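Local coordinates for adhesin (Neisseria meningitidis, PDB 5MY7), which inhibits lysozyme and probably takes part in cell adhesion, at residues P71-L74 with D75-D78. Numbering follows the deposited sequence.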
ATOM      1  N   PRO A  71       4.395   6.759   4.181  1.00 19.12           N
ATOM      2  CA  PRO A  71       5.442   7.169   3.228  1.00 18.36           C
ATOM      3  C   PRO A  71       6.211   5.971   2.648  1.00 17.68           C
ATOM      4  O   PRO A  71       6.431   5.000   3.386  1.00 18.67           O
ATOM      5  CB  PRO A  71       6.426   7.966   4.094  1.00 20.37           C
ATOM      6  CG  PRO A  71       6.218   7.434   5.470  1.00 26.62           C
ATOM      7  CD  PRO A  71       4.736   7.169   5.550  1.00 22.03           C
ATOM      8  N   VAL A  72       6.673   6.053   1.407  1.00 17.18           N
ATOM      9  CA  VAL A  72       7.473   4.959   0.833  1.00 17.71           C
ATOM     10  C   VAL A  72       8.712   4.724   1.729  1.00 17.42           C
ATOM     11  O   VAL A  72       9.328   5.687   2.257  1.00 18.40           O
ATOM     12  CB  VAL A  72       7.821   5.200  -0.635  1.00 17.93           C
ATOM     13  CG1 VAL A  72       8.820   6.355  -0.796  1.00 19.54           C
ATOM     14  CG2 VAL A  72       8.301   3.927  -1.338  1.00 20.02           C
ATOM     15  N   ASN A  73       9.043   3.450   1.897  1.00 17.65           N
ATOM     16  CA  ASN A  73      10.171   3.070   2.727  1.00 17.92           C
ATOM     17  C   ASN A  73      11.277   2.545   1.792  1.00 19.04           C
ATOM     18  O   ASN A  73      11.297   1.364   1.402  1.00 20.15           O
ATOM     19  CB  ASN A  73       9.731   2.035   3.766  1.00 19.90           C
ATOM     20  CG  ASN A  73      10.797   1.786   4.801  1.00 21.19           C
ATOM     21  OD1 ASN A  73      12.002   1.767   4.480  1.00 23.17           O
ATOM     22  ND2 ASN A  73      10.383   1.641   6.024  1.00 23.99           N
ATOM     23  N   LEU A  74      12.199   3.433   1.446  1.00 20.26           N
ATOM     24  CA  LEU A  74      13.236   3.054   0.475  1.00 21.59           C
ATOM     25  C   LEU A  74      14.211   2.039   1.031  1.00 22.43           C
ATOM     26  O   LEU A  74      14.709   1.154   0.270  1.00 27.82           O
ATOM     27  CB  LEU A  74      14.016   4.273  -0.045  1.00 23.61           C
ATOM     28  CG  LEU A  74      13.180   5.335  -0.726  1.00 24.46           C
ATOM     29  CD1 LEU A  74      14.042   6.548  -1.074  1.00 25.48           C
ATOM     30  CD2 LEU A  74      12.484   4.769  -1.947  1.00 27.87           C
ATOM     31  N   ASP A  75      14.500   2.111   2.339  1.00 22.90           N
ATOM     32  CA  ASP A  75      15.476   1.157   2.967  1.00 25.59           C
ATOM     33  C   ASP A  75      15.011  -0.282   2.933  1.00 25.26           C
ATOM     34  O   ASP A  75      15.833  -1.199   2.842  1.00 30.90           O
ATOM     35  CB  ASP A  75      15.684   1.531   4.432  1.00 32.09           C
ATOM     36  CG  ASP A  75      16.516   2.764   4.617  1.00 37.89           C
ATOM     37  OD1 ASP A  75      17.010   3.357   3.626  1.00 38.59           O
ATOM     38  OD2 ASP A  75      16.709   3.118   5.812  1.00 48.64           O
ATOM     39  N   LYS A  76      13.684  -0.482   2.985  1.00 24.43           N
ATOM     40  CA  LYS A  76      13.096  -1.834   3.062  1.00 26.58           C
ATOM     41  C   LYS A  76      12.610  -2.400   1.752  1.00 26.32           C
ATOM     42  O   LYS A  76      12.297  -3.600   1.705  1.00 31.87           O
ATOM     43  CB  LYS A  76      11.982  -1.938   4.112  1.00 26.92           C
ATOM     44  CG  LYS A  76      12.392  -1.525   5.486  1.00 27.58           C
ATOM     45  CD  LYS A  76      13.569  -2.340   6.025  1.00 35.68           C
ATOM     46  CE  LYS A  76      13.159  -3.381   6.993  1.00 45.14           C
ATOM     47  NZ  LYS A  76      13.156  -2.780   8.330  1.00 51.77           N
ATOM     48  N   SER A  77      12.516  -1.545   0.719  1.00 26.26           N
ATOM     49  CA  SER A  77      12.081  -1.931  -0.610  1.00 25.71           C
ATOM     50  C   SER A  77      13.203  -2.590  -1.401  1.00 30.52           C
ATOM     51  O   SER A  77      14.378  -2.254  -1.229  1.00 34.94           O
ATOM     52  CB  SER A  77      11.517  -0.705  -1.333  1.00 24.61           C
ATOM     53  OG  SER A  77      10.330  -0.195  -0.673  1.00 23.65           O
ATOM     54  N   ASP A  78      12.834  -3.533  -2.277  1.00 29.58           N
ATOM     55  CA  ASP A  78      13.845  -4.304  -3.026  1.00 30.15           C
ATOM     56  C   ASP A  78      13.426  -4.476  -4.476  1.00 32.43           C
ATOM     57  O   ASP A  78      12.504  -3.767  -4.922  1.00 32.85           O
ATOM     58  CB  ASP A  78      14.229  -5.616  -2.294  1.00 33.50           C
ATOM     59  CG  ASP A  78      13.078  -6.615  -2.173  1.00 34.07           C
ATOM     60  OD1 ASP A  78      12.237  -6.663  -3.085  1.00 33.58           O
ATOM     61  OD2 ASP A  78      13.019  -7.353  -1.154  1.00 43.49           O
TER
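From Asn-73 to Ser-77 the backbone coils tightly, with Leu-74 and Asp-75 both in right-handed helical conformation, so that the carbonyl of Asn-73 faces the amides of Lys-76 and Ser-77. Both amides bond only weakly to it: Lys-76 N lies 3.4 Å and Ser-77 N 3.2 Å from Asn-73 O. The shorter link comes from the Ser-77 hydroxyl, whose OG donates to Asn-73 O across 2.8 Å, approaching from above the carbonyl plane. Ser-77 OG stands beside its own backbone N (chi1 -64°), which brings hydroxyl and amide to the same acceptor. Residues 73-76 form a type I beta turn in the loop joining strand 66-71 to strand 82-84, where Pro-71 pairs through its backbone with Gly-85. Ser-77 OG also bonds Phe-83 N and Asn-73 ND2 reaches Gly-85 O, which, with a backbone bond between Asn-73 and Phe-83, ties the turn to strand 82-84 and the residue after it. The other end of the Asn-73 amide caps the turn, OD1 accepting Lys-76 N at 3.2 Å, with the N placed above the plane of the side-chain carbonyl. Alongside, Lys-76 runs in the same direction as Asn-73, its CG 3.7 Å from Asn-73 CG, before its bent chain carries the ammonium away.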